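Local structure of hypothetical protein (Pseudomonas aeruginosa, 2H9F) at residues H149-G154 / P171-V176; Y14-T19 / S378-I383; G18-V23 / G103-L108; G82-Y87 / E134-Q139. The protein probably isomerises methylaconitate, as a member of the PrpF family of isomerases. All coordinates share one frame; numbering follows the deposited sequence.

Contact 1: residues H149-G154 / P171-V176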
loop_
_atom_site.group_PDB
_atom_site.type_symbol
_atom_site.label_atom_id
_atom_site.label_comp_id
_atom_site.label_asym_id
_atom_site.label_seq_id
_atom_site.Cartn_x
_atom_site.Cartn_y
_atom_site.Cartn_z
ATOM N N HIS A 149 3.659 -19.658 20.719
ATOM C CA HIS A 149 2.606 -20.427 21.323
ATOM C C HIS A 149 1.343 -20.135 20.559
ATOM O O HIS A 149 0.676 -19.117 20.794
ATOM C CB HIS A 149 2.471 -20.053 22.793
ATOM C CG HIS A 149 3.731 -20.259 23.585
ATOM N ND1 HIS A 149 3.980 -21.408 24.293
ATOM C CD2 HIS A 149 4.792 -19.449 23.804
ATOM C CE1 HIS A 149 5.151 -21.311 24.889
ATOM N NE2 HIS A 149 5.671 -20.136 24.600
ATOM N N VAL A 150 1.007 -21.027 19.632
ATOM C CA VAL A 150 -0.046 -20.767 18.674
ATOM C C VAL A 150 -1.289 -21.505 19.077
ATOM O O VAL A 150 -1.264 -22.722 19.249
ATOM C CB VAL A 150 0.406 -21.199 17.232
ATOM C CG1 VAL A 150 -0.716 -20.977 16.223
ATOM C CG2 VAL A 150 1.607 -20.448 16.828
ATOM N N PRO A 151 -2.417 -20.785 19.245
ATOM C CA PRO A 151 -3.592 -21.512 19.632
ATOM C C PRO A 151 -4.182 -22.304 18.498
ATOM O O PRO A 151 -4.085 -21.897 17.333
ATOM C CB PRO A 151 -4.550 -20.400 20.080
ATOM C CG PRO A 151 -4.164 -19.234 19.227
ATOM C CD PRO A 151 -2.686 -19.345 19.081
ATOM N N VAL A 152 -4.840 -23.394 18.863
ATOM C CA VAL A 152 -5.324 -24.401 17.940
ATOM C C VAL A 152 -6.725 -24.843 18.382
ATOM O O VAL A 152 -6.967 -25.094 19.574
ATOM C CB VAL A 152 -4.385 -25.602 17.910
ATOM C CG1 VAL A 152 -5.008 -26.787 17.131
ATOM C CG2 VAL A 152 -3.002 -25.199 17.364
ATOM N N SER A 153 -7.643 -24.901 17.426
ATOM C CA SER A 153 -9.014 -25.435 17.613
ATOM C C SER A 153 -9.346 -26.338 16.446
ATOM O O SER A 153 -9.127 -25.967 15.294
ATOM C CB SER A 153 -10.092 -24.344 17.593
ATOM O OG SER A 153 -9.791 -23.317 18.499
ATOM N N GLY A 154 -9.865 -27.523 16.735
ATOM C CA GLY A 154 -10.235 -28.454 15.697
ATOM C C GLY A 154 -9.030 -28.882 14.910
ATOM O O GLY A 154 -9.143 -29.162 13.728
ATOM N N PRO A 171 -9.307 -7.099 16.033
ATOM C CA PRO A 171 -8.838 -8.069 16.999
ATOM C C PRO A 171 -8.787 -9.478 16.422
ATOM O O PRO A 171 -9.510 -9.807 15.465
ATOM C CB PRO A 171 -9.852 -7.952 18.158
ATOM C CG PRO A 171 -10.984 -7.312 17.654
ATOM C CD PRO A 171 -10.616 -6.544 16.414
ATOM N N ALA A 172 -7.906 -10.283 16.991
ATOM C CA ALA A 172 -7.658 -11.621 16.519
ATOM C C ALA A 172 -7.158 -12.406 17.721
ATOM O O ALA A 172 -7.161 -11.889 18.840
ATOM C CB ALA A 172 -6.673 -11.613 15.371
ATOM N N ALA A 173 -6.760 -13.655 17.505
ATOM C CA ALA A 173 -6.347 -14.526 18.588
ATOM C C ALA A 173 -4.939 -14.157 18.993
ATOM O O ALA A 173 -4.098 -13.791 18.151
ATOM C CB ALA A 173 -6.403 -15.959 18.103
ATOM N N GLU A 174 -4.659 -14.275 20.283
ATOM C CA GLU A 174 -3.352 -13.913 20.837
ATOM C C GLU A 174 -2.368 -15.031 20.608
ATOM O O GLU A 174 -2.698 -16.203 20.796
ATOM C CB GLU A 174 -3.504 -13.625 22.344
ATOM C CG GLU A 174 -2.231 -13.244 23.005
ATOM C CD GLU A 174 -2.410 -12.902 24.484
ATOM O OE1 GLU A 174 -3.539 -13.055 25.006
ATOM O OE2 GLU A 174 -1.439 -12.424 25.117
ATOM N N ILE A 175 -1.195 -14.669 20.108
ATOM C CA ILE A 175 -0.059 -15.578 19.995
ATOM C C ILE A 175 1.031 -14.973 20.862
ATOM O O ILE A 175 1.503 -13.868 20.607
ATOM C CB ILE A 175 0.469 -15.685 18.560
ATOM C CG1 ILE A 175 -0.612 -16.308 17.670
ATOM C CG2 ILE A 175 1.702 -16.563 18.510
ATOM C CD1 ILE A 175 -0.375 -16.235 16.130
ATOM N N VAL A 176 1.432 -15.685 21.903
ATOM C CA VAL A 176 2.540 -15.257 22.745
ATOM C C VAL A 176 3.841 -15.753 22.106
ATOM O O VAL A 176 3.936 -16.914 21.727
ATOM C CB VAL A 176 2.394 -15.888 24.170
ATOM C CG1 VAL A 176 3.615 -15.621 25.025
ATOM C CG2 VAL A 176 1.101 -15.405 24.842
HETATM O O HOH W 1 -0.503 -17.995 22.901
#

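Contact 2: residues Y14-T19 / S378-I383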
loop_
_atom_site.group_PDB
_atom_site.type_symbol
_atom_site.label_atom_id
_atom_site.label_comp_id
_atom_site.label_asym_id
_atom_site.label_seq_id
_atom_site.Cartn_x
_atom_site.Cartn_y
_atom_site.Cartn_z
ATOM N N TYR A 14 -0.607 -15.321 1.875
ATOM C CA TYR A 14 -0.394 -13.939 2.200
ATOM C C TYR A 14 -1.002 -13.694 3.569
ATOM O O TYR A 14 -2.206 -13.863 3.772
ATOM C CB TYR A 14 -1.005 -13.073 1.104
ATOM C CG TYR A 14 -0.752 -11.588 1.213
ATOM C CD1 TYR A 14 0.526 -11.066 1.264
ATOM C CD2 TYR A 14 -1.799 -10.705 1.272
ATOM C CE1 TYR A 14 0.765 -9.669 1.340
ATOM C CE2 TYR A 14 -1.577 -9.319 1.348
ATOM C CZ TYR A 14 -0.322 -8.816 1.409
ATOM O OH TYR A 14 -0.159 -7.473 1.491
ATOM N N LEU A 15 -0.141 -13.343 4.517
ATOM C CA LEU A 15 -0.550 -13.234 5.927
ATOM C C LEU A 15 -0.190 -11.868 6.466
ATOM O O LEU A 15 0.854 -11.278 6.108
ATOM C CB LEU A 15 0.243 -14.183 6.840
ATOM C CG LEU A 15 0.044 -15.686 6.818
ATOM C CD1 LEU A 15 1.137 -16.313 6.050
ATOM C CD2 LEU A 15 0.010 -16.233 8.274
ATOM N N ARG A 16 -1.003 -11.437 7.417
ATOM C CA ARG A 16 -0.623 -10.412 8.365
ATOM C C ARG A 16 0.013 -11.069 9.560
ATOM O O ARG A 16 -0.573 -11.962 10.166
ATOM C CB ARG A 16 -1.813 -9.645 8.893
ATOM C CG ARG A 16 -1.373 -8.595 9.901
ATOM C CD ARG A 16 -2.503 -7.832 10.555
ATOM N NE ARG A 16 -3.481 -8.659 11.283
ATOM C CZ ARG A 16 -3.268 -9.208 12.477
ATOM N NH1 ARG A 16 -2.094 -9.102 13.074
ATOM N NH2 ARG A 16 -4.233 -9.902 13.040
ATOM N N GLY A 17 1.208 -10.613 9.887
ATOM C CA GLY A 17 1.942 -11.070 11.081
ATOM C C GLY A 17 2.263 -9.836 11.879
ATOM O O GLY A 17 3.050 -8.978 11.452
ATOM N N GLY A 18 1.635 -9.724 13.027
ATOM C CA GLY A 18 1.748 -8.514 13.810
ATOM C C GLY A 18 1.302 -7.321 12.984
ATOM O O GLY A 18 0.194 -7.309 12.489
ATOM N N THR A 19 2.173 -6.313 12.848
ATOM C CA THR A 19 1.807 -5.061 12.163
ATOM C C THR A 19 2.465 -4.968 10.765
ATOM O O THR A 19 2.611 -3.863 10.231
ATOM C CB THR A 19 2.191 -3.824 13.018
ATOM O OG1 THR A 19 3.584 -3.916 13.327
ATOM C CG2 THR A 19 1.400 -3.757 14.306
ATOM N N SER A 378 3.184 -10.459 23.150
ATOM C CA SER A 378 2.033 -11.019 22.485
ATOM C C SER A 378 1.737 -10.275 21.194
ATOM O O SER A 378 1.771 -9.029 21.130
ATOM C CB SER A 378 0.803 -10.908 23.385
ATOM O OG SER A 378 0.910 -11.813 24.468
ATOM N N ARG A 379 1.429 -11.043 20.163
ATOM C CA ARG A 379 1.011 -10.476 18.874
ATOM C C ARG A 379 -0.105 -11.318 18.322
ATOM O O ARG A 379 -0.706 -12.131 19.052
ATOM C CB ARG A 379 2.236 -10.413 17.954
ATOM C CG ARG A 379 3.215 -9.373 18.460
ATOM C CD ARG A 379 4.309 -9.045 17.531
ATOM N NE ARG A 379 5.009 -7.893 18.090
ATOM C CZ ARG A 379 6.331 -7.662 18.007
ATOM N NH1 ARG A 379 7.178 -8.516 17.390
ATOM N NH2 ARG A 379 6.810 -6.550 18.582
ATOM N N SER A 380 -0.474 -11.070 17.075
ATOM C CA SER A 380 -1.507 -11.869 16.435
ATOM C C SER A 380 -1.136 -11.973 14.982
ATOM O O SER A 380 -0.368 -11.168 14.507
ATOM C CB SER A 380 -2.874 -11.226 16.578
ATOM O OG SER A 380 -2.979 -10.035 15.814
ATOM N N ALA A 381 -1.723 -12.945 14.298
ATOM C CA ALA A 381 -1.499 -13.193 12.867
ATOM C C ALA A 381 -2.809 -13.677 12.228
ATOM O O ALA A 381 -3.642 -14.290 12.882
ATOM C CB ALA A 381 -0.479 -14.210 12.693
ATOM N N ARG A 382 -2.995 -13.411 10.942
ATOM C CA ARG A 382 -4.049 -14.086 10.208
ATOM C C ARG A 382 -3.754 -14.172 8.717
ATOM O O ARG A 382 -3.059 -13.309 8.127
ATOM C CB ARG A 382 -5.420 -13.395 10.397
ATOM C CG ARG A 382 -5.483 -11.988 9.979
ATOM C CD ARG A 382 -6.903 -11.356 10.272
ATOM N NE ARG A 382 -7.796 -11.677 9.221
ATOM C CZ ARG A 382 -8.151 -10.884 8.218
ATOM N NH1 ARG A 382 -7.775 -9.623 8.090
ATOM N NH2 ARG A 382 -8.979 -11.376 7.328
ATOM N N ILE A 383 -4.294 -15.225 8.109
ATOM C CA ILE A 383 -4.236 -15.394 6.673
ATOM C C ILE A 383 -5.183 -14.419 5.997
ATOM O O ILE A 383 -6.365 -14.322 6.369
ATOM C CB ILE A 383 -4.543 -16.874 6.250
ATOM C CG1 ILE A 383 -3.362 -17.776 6.643
ATOM C CG2 ILE A 383 -4.771 -16.958 4.712
ATOM C CD1 ILE A 383 -3.691 -19.280 6.472
#

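Contact 3: residues G18-V23 / G103-L108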
loop_
_atom_site.group_PDB
_atom_site.type_symbol
_atom_site.label_atom_id
_atom_site.label_comp_id
_atom_site.label_asym_id
_atom_site.label_seq_id
_atom_site.Cartn_x
_atom_site.Cartn_y
_atom_site.Cartn_z
ATOM N N GLY A 18 1.635 -9.724 13.027
ATOM C CA GLY A 18 1.748 -8.514 13.810
ATOM C C GLY A 18 1.302 -7.321 12.984
ATOM O O GLY A 18 0.194 -7.309 12.489
ATOM N N THR A 19 2.173 -6.313 12.848
ATOM C CA THR A 19 1.807 -5.061 12.163
ATOM C C THR A 19 2.465 -4.968 10.765
ATOM O O THR A 19 2.611 -3.863 10.231
ATOM C CB THR A 19 2.191 -3.824 13.018
ATOM O OG1 THR A 19 3.584 -3.916 13.327
ATOM C CG2 THR A 19 1.400 -3.757 14.306
ATOM N N SER A 20 2.814 -6.129 10.191
ATOM C CA SER A 20 3.316 -6.256 8.852
ATOM C C SER A 20 2.502 -7.265 8.048
ATOM O O SER A 20 1.800 -8.102 8.615
ATOM C CB SER A 20 4.767 -6.778 8.879
ATOM O OG SER A 20 5.615 -5.835 9.484
ATOM N N LYS A 21 2.615 -7.169 6.711
ATOM C CA LYS A 21 2.064 -8.177 5.787
ATOM C C LYS A 21 3.245 -8.781 5.036
ATOM O O LYS A 21 4.173 -8.084 4.683
ATOM C CB LYS A 21 1.085 -7.570 4.795
ATOM C CG LYS A 21 -0.186 -7.090 5.450
ATOM C CD LYS A 21 -1.289 -6.719 4.436
ATOM C CE LYS A 21 -1.075 -5.365 3.693
ATOM N NZ LYS A 21 -2.179 -5.084 2.770
ATOM N N GLY A 22 3.182 -10.077 4.765
ATOM C CA GLY A 22 4.217 -10.735 3.994
ATOM C C GLY A 22 3.631 -11.865 3.147
ATOM O O GLY A 22 2.536 -12.366 3.415
ATOM N N VAL A 23 4.379 -12.244 2.115
ATOM C CA VAL A 23 4.011 -13.338 1.267
ATOM C C VAL A 23 4.860 -14.487 1.757
ATOM O O VAL A 23 6.073 -14.348 1.796
ATOM C CB VAL A 23 4.322 -13.103 -0.233
ATOM C CG1 VAL A 23 3.800 -14.289 -1.047
ATOM C CG2 VAL A 23 3.730 -11.785 -0.751
ATOM N N GLY A 103 18.327 -9.182 8.441
ATOM C CA GLY A 103 17.585 -8.787 9.646
ATOM C C GLY A 103 16.627 -9.864 10.101
ATOM O O GLY A 103 16.519 -10.924 9.458
ATOM N N ASN A 104 15.929 -9.586 11.208
ATOM C CA ASN A 104 14.640 -10.243 11.503
ATOM C C ASN A 104 13.504 -9.218 11.630
ATOM O O ASN A 104 13.686 -8.038 11.997
ATOM C CB ASN A 104 14.648 -11.160 12.779
ATOM C CG ASN A 104 13.271 -11.935 12.990
ATOM O OD1 ASN A 104 12.662 -12.414 12.007
ATOM N ND2 ASN A 104 12.783 -12.014 14.260
ATOM N N CYS A 105 12.325 -9.743 11.322
ATOM C CA CYS A 105 11.066 -9.103 11.572
ATOM C C CYS A 105 10.341 -9.873 12.680
ATOM O O CYS A 105 9.830 -10.977 12.475
ATOM C CB CYS A 105 10.233 -9.096 10.281
ATOM S SG CYS A 105 8.846 -8.085 10.499
ATOM N N GLY A 106 10.319 -9.282 13.858
ATOM C CA GLY A 106 9.629 -9.866 14.983
ATOM C C GLY A 106 8.135 -9.918 14.753
ATOM O O GLY A 106 7.443 -10.791 15.304
ATOM N N ASN A 107 7.617 -8.981 13.941
ATOM C CA ASN A 107 6.162 -8.977 13.628
ATOM C C ASN A 107 5.815 -10.168 12.752
ATOM O O ASN A 107 4.863 -10.907 13.104
ATOM C CB ASN A 107 5.680 -7.631 13.066
ATOM C CG ASN A 107 5.465 -6.622 14.171
ATOM O OD1 ASN A 107 4.403 -6.591 14.809
ATOM N ND2 ASN A 107 6.494 -5.856 14.473
ATOM N N LEU A 108 6.631 -10.407 11.695
ATOM C CA LEU A 108 6.386 -11.562 10.831
ATOM C C LEU A 108 6.696 -12.907 11.494
ATOM O O LEU A 108 6.156 -13.918 11.060
ATOM C CB LEU A 108 7.030 -11.433 9.437
ATOM C CG LEU A 108 6.329 -10.489 8.441
ATOM C CD1 LEU A 108 6.844 -10.758 7.050
ATOM C CD2 LEU A 108 4.766 -10.487 8.445
#

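Contact 4: residues G82-Y87 / E134-Q139. With SO4 (sulfate ion), chain E.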
loop_
_atom_site.group_PDB
_atom_site.type_symbol
_atom_site.label_atom_id
_atom_site.label_comp_id
_atom_site.label_asym_id
_atom_site.label_seq_id
_atom_site.Cartn_x
_atom_site.Cartn_y
_atom_site.Cartn_z
ATOM N N GLY A 82 15.974 -29.665 17.930
ATOM C CA GLY A 82 15.058 -28.996 18.841
ATOM C C GLY A 82 14.239 -27.883 18.238
ATOM O O GLY A 82 13.714 -27.023 18.949
ATOM N N HIS A 83 14.081 -27.907 16.923
ATOM C CA HIS A 83 13.293 -26.904 16.246
ATOM C C HIS A 83 12.365 -27.556 15.242
ATOM O O HIS A 83 12.666 -28.592 14.690
ATOM C CB HIS A 83 14.244 -25.907 15.566
ATOM C CG HIS A 83 15.006 -25.044 16.531
ATOM N ND1 HIS A 83 16.220 -25.418 17.078
ATOM C CD2 HIS A 83 14.707 -23.833 17.065
ATOM C CE1 HIS A 83 16.628 -24.468 17.909
ATOM N NE2 HIS A 83 15.741 -23.487 17.900
ATOM N N ASP A 84 11.221 -26.934 15.033
ATOM C CA ASP A 84 10.245 -27.374 14.051
ATOM C C ASP A 84 10.474 -26.800 12.662
ATOM O O ASP A 84 10.344 -27.531 11.686
ATOM C CB ASP A 84 8.837 -26.999 14.525
ATOM C CG ASP A 84 8.499 -27.683 15.825
ATOM O OD1 ASP A 84 8.541 -28.941 15.838
ATOM O OD2 ASP A 84 8.297 -26.970 16.825
ATOM N N VAL A 85 10.754 -25.500 12.564
ATOM C CA VAL A 85 10.892 -24.852 11.267
ATOM C C VAL A 85 12.078 -23.923 11.222
ATOM O O VAL A 85 12.434 -23.320 12.226
ATOM C CB VAL A 85 9.626 -24.059 10.906
ATOM C CG1 VAL A 85 8.421 -25.057 10.678
ATOM C CG2 VAL A 85 9.321 -22.972 11.974
ATOM N N ASP A 86 12.704 -23.822 10.053
ATOM C CA ASP A 86 13.616 -22.730 9.765
ATOM C C ASP A 86 12.845 -21.599 9.102
ATOM O O ASP A 86 12.050 -21.825 8.195
ATOM C CB ASP A 86 14.746 -23.171 8.847
ATOM C CG ASP A 86 15.675 -24.145 9.492
ATOM O OD1 ASP A 86 15.627 -24.279 10.733
ATOM O OD2 ASP A 86 16.472 -24.793 8.768
ATOM N N TYR A 87 13.124 -20.379 9.542
ATOM C CA TYR A 87 12.398 -19.189 9.167
ATOM C C TYR A 87 13.371 -18.193 8.604
ATOM O O TYR A 87 14.303 -17.764 9.264
ATOM C CB TYR A 87 11.672 -18.656 10.399
ATOM C CG TYR A 87 11.273 -17.206 10.398
ATOM C CD1 TYR A 87 10.663 -16.641 9.311
ATOM C CD2 TYR A 87 11.480 -16.410 11.515
ATOM C CE1 TYR A 87 10.276 -15.316 9.335
ATOM C CE2 TYR A 87 11.117 -15.068 11.540
ATOM C CZ TYR A 87 10.521 -14.526 10.445
ATOM O OH TYR A 87 10.122 -13.200 10.437
ATOM N N GLU A 134 3.245 -25.425 20.638
ATOM C CA GLU A 134 4.509 -24.759 20.809
ATOM C C GLU A 134 5.326 -24.908 19.544
ATOM O O GLU A 134 5.976 -25.939 19.315
ATOM C CB GLU A 134 5.223 -25.392 21.996
ATOM C CG GLU A 134 6.543 -24.772 22.392
ATOM C CD GLU A 134 7.240 -25.560 23.512
ATOM O OE1 GLU A 134 7.920 -26.552 23.189
ATOM O OE2 GLU A 134 7.073 -25.175 24.696
ATOM N N VAL A 135 5.309 -23.877 18.708
ATOM C CA VAL A 135 6.062 -23.937 17.475
ATOM C C VAL A 135 7.478 -23.437 17.750
ATOM O O VAL A 135 7.662 -22.305 18.143
ATOM C CB VAL A 135 5.412 -23.119 16.345
ATOM C CG1 VAL A 135 6.221 -23.273 15.076
ATOM C CG2 VAL A 135 3.969 -23.537 16.124
ATOM N N ARG A 136 8.474 -24.285 17.548
ATOM C CA ARG A 136 9.862 -23.919 17.807
ATOM C C ARG A 136 10.542 -23.439 16.515
ATOM O O ARG A 136 10.841 -24.249 15.625
ATOM C CB ARG A 136 10.599 -25.124 18.370
ATOM C CG ARG A 136 9.949 -25.703 19.652
ATOM C CD ARG A 136 10.520 -27.093 19.989
ATOM N NE ARG A 136 10.183 -28.069 18.951
ATOM C CZ ARG A 136 10.732 -29.269 18.817
ATOM N NH1 ARG A 136 11.652 -29.705 19.661
ATOM N NH2 ARG A 136 10.347 -30.056 17.828
ATOM N N ILE A 137 10.806 -22.125 16.432
ATOM C CA ILE A 137 11.269 -21.470 15.197
ATOM C C ILE A 137 12.750 -21.192 15.282
ATOM O O ILE A 137 13.219 -20.611 16.259
ATOM C CB ILE A 137 10.543 -20.148 14.953
ATOM C CG1 ILE A 137 9.030 -20.384 14.902
ATOM C CG2 ILE A 137 11.063 -19.484 13.649
ATOM C CD1 ILE A 137 8.152 -19.120 15.087
ATOM N N TRP A 138 13.504 -21.664 14.294
ATOM C CA TRP A 138 14.898 -21.272 14.153
ATOM C C TRP A 138 14.924 -20.092 13.207
ATOM O O TRP A 138 14.636 -20.253 12.043
ATOM C CB TRP A 138 15.686 -22.397 13.565
ATOM C CG TRP A 138 17.116 -22.104 13.390
ATOM C CD1 TRP A 138 17.800 -22.060 12.213
ATOM C CD2 TRP A 138 18.074 -21.858 14.423
ATOM N NE1 TRP A 138 19.119 -21.792 12.446
ATOM C CE2 TRP A 138 19.319 -21.671 13.797
ATOM C CE3 TRP A 138 18.000 -21.786 15.812
ATOM C CZ2 TRP A 138 20.494 -21.406 14.516
ATOM C CZ3 TRP A 138 19.163 -21.519 16.526
ATOM C CH2 TRP A 138 20.396 -21.337 15.873
ATOM N N GLN A 139 15.186 -18.903 13.741
ATOM C CA GLN A 139 15.321 -17.692 12.953
ATOM C C GLN A 139 16.654 -17.879 12.253
ATOM O O GLN A 139 17.715 -17.748 12.845
ATOM C CB GLN A 139 15.279 -16.446 13.845
ATOM C CG GLN A 139 14.640 -15.234 13.234
ATOM C CD GLN A 139 15.308 -14.856 11.925
ATOM O OE1 GLN A 139 16.536 -14.791 11.874
ATOM N NE2 GLN A 139 14.502 -14.599 10.850
HETATM S S SO4 E . 15.519 -33.213 16.817
HETATM O O1 SO4 E . 16.946 -33.102 16.452
HETATM O O2 SO4 E . 14.749 -33.703 15.679
HETATM O O3 SO4 E . 15.377 -34.175 17.916
HETATM O O4 SO4 E . 14.948 -31.921 17.223
#

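Contact 1: residues H149-G154 / P171-V176
His149 and Val176 join strand 144-153 to the start of strand 175-180, two antiparallel neighbours in the barrel-like wall of the PrpF fold. Their one direct backbone bond runs from His149 N to Val176 O at 2.9 Å and is almost straight, 174°. The return bond is replaced by a water, which donates to His149 O at 2.7 Å and accepts from Val176 N at 3.2 Å. Val176 O also lies in the plane of the imidazole, at its CD2 edge. The ring is brought there by a first torsion of -58°, which sets CG beside the backbone N. Ile175 splits its branches: CG2 packs on His149 O and meets Val150 CG2 at 4.2 Å, while CG1 reaches 3.9 Å from Pro151 CD, crossing the proline ring at about a right angle. Pro151 CG then touches Ala173 CB at 4.1 Å. Glu174 turns its carboxylate away from this pairing, and OE2 bonds to Ser378 on strand 369-386. Pro151 has no N-H to offer, and beyond it the segments diverge. The chemistry therefore implies a strand pair joined by one straight bond and a water at His149, and by aliphatic packing at Pro151.

Contact 2: residues Y14-T19 / S378-I383
Arg16 and Arg382 form an antiparallel hydrogen-bonded pair, N to O in both directions at 2.9 Å (Arg16 N to Arg382 O, Arg382 N to Arg16 O), between strands 14-17 and 381-383, whose directions differ by 166°. Gly18 N prolongs the ladder by donating to Ser380 O. The Arg16 chain leaves with CG anti to its own N and bends at chi3 (58°), which turns the guanidinium edge to Ser380. There NH1 and NH2 both grip Ser380 OG end-on, each at 3.0 Å and close to the guanidinium plane, and NH1 also bonds Gly18 O at 3.0 Å on a carbonyl lone pair; a further bond from NH1 to Ser380 O is weak. Arg382 brings CG 3.9 Å from Arg16 NH2, and the two guanidinium planes are turned 42° apart. Both arginines make a salt bridge to Asp60 of the second subunit, whose negative charge would offset their nearness. Leu15 and Ile383 point from the sheet face that also carries Ala381, with Leu15 CG 4.0 Å from Ile383 CG1. On that face lies helix 106-118, where Leu15 packs on Phe115 and Ile383 on His118, while strand 20-26 continues the sheet beyond Leu15 and strand 175-180 borders residues 378-381.

Contact 3: residues G18-V23 / G103-L108
Leu108 and Asn107, in the first turn of helix 106-118, press on the turn and strand of residues 18-22 in two different ways. The tight part is apolar and buried. Leu108 CD2 lies 3.7 Å from Ser20 CB and also approaches Ser20 O, and CD1 lies 4.0 Å from Gly22 CA, so the forked end of the leucine sits against the strand backbone where Gly22 carries no side chain. Lys71 and Val73 of strand 71-77 and Tyr87 of strand 85-92 also pack on this leucine. The partly exposed side is polar. Asn107 OD1 accepts from Thr19 N at 3.0 Å, the donor lying above the carbonyl plane rather than on a lone pair, and it comes within 3.4 Å of Gly18 CA, where the turn has no side chain to hold it off. With chi1 at -80°, Asn107 CG stands beside its own backbone N, and the amide reaches back to the turn. A second approach to OD1, from Thr19 OG1, is weak. Between the two parts Ser20 OG makes loose touches, with Cys105 SG at 4.1 Å and Asn107 CB at 4.0 Å. Cys105 is the N-cap: its SG accepts from Leu108 N at 3.4 Å, a nearly straight bond of 163°, which ties the start of the helix together. A helix packed along the inside of a curled sheet, with its N terminus at the turn linking two sheet strands, is typical of the diaminopimelate epimerase-like fold, to which PrpF proteins belong.

Contact 4: residues G82-Y87 / E134-Q139
Asp84 and Arg136 fasten the start of a parallel strand pair, 85-87 beside 134-139, in the curled sheet of the PrpF fold; Val85, Asp86 and Tyr87 stand next to Ile137, Trp138 and Gln139. Trp138 N donates to Val85 O, and Tyr87 N to Trp138 O; the short strands cross at -40°. At the loop end Arg136 curls, bent at chi3 (-65°), round residues 82-84. Its guanidinium lays one face on the backbone of Gly82 and His83, while its NE and NH2 edge takes the Asp84 carboxylate side-on, NH2 to OD1 at 2.9 Å and NE to OD2 at 3.0 Å. Both oxygens are met from above the carboxylate plane; Arg136 N reaches OD2 at 2.8 Å on the anti lone pair, so that oxygen has two donors. Further along, the bumps interlock on both sheet faces. On one, Val85 CG2 lies against Ile137 CG1 at 3.9 Å, and Ile137 CG2 fits into the angle between Tyr87 CB and CD2, while Gln139 sets its amide over one face of the tyrosine ring, nearly perpendicular to it. On the other, the six-membered ring of Trp138 turns its edge to the face of His83, with centroids 5.0 Å apart, and Asp86 OD1 stands 3.4 Å from Trp138 CB. Outside the pair, His83 NE2 bonds Thr145, Asp86 OD1 Ser78, Tyr87 OH Cys105, and the Gln139 amide Asn141 and Ile142. At the exposed tip, Gly82 N holds O4 of a sulfate, probably from the crystallisation liquor, at 2.6 Å.

How the contacts relate
From the N terminus, residues 14-23 start both contact 2 and contact 3, which share Gly18 and Thr19. Contact 3 closes first, joining this hairpin to the start of helix 106-118. Contact 4 opens before that closure and ends after it, so the two cross; Tyr87 OH bonding Cys105 O links them. Contact 1 follows in series, beside contact 4 through Val150 and Val135 on adjacent strands. Contact 2 closes last, across some 360 residues, and encloses contacts 1 and 4; it meets contact 1 where Ile175 N bonds Arg379 O. Together they tie the chain's beginning and end to one helix and its encircling strands.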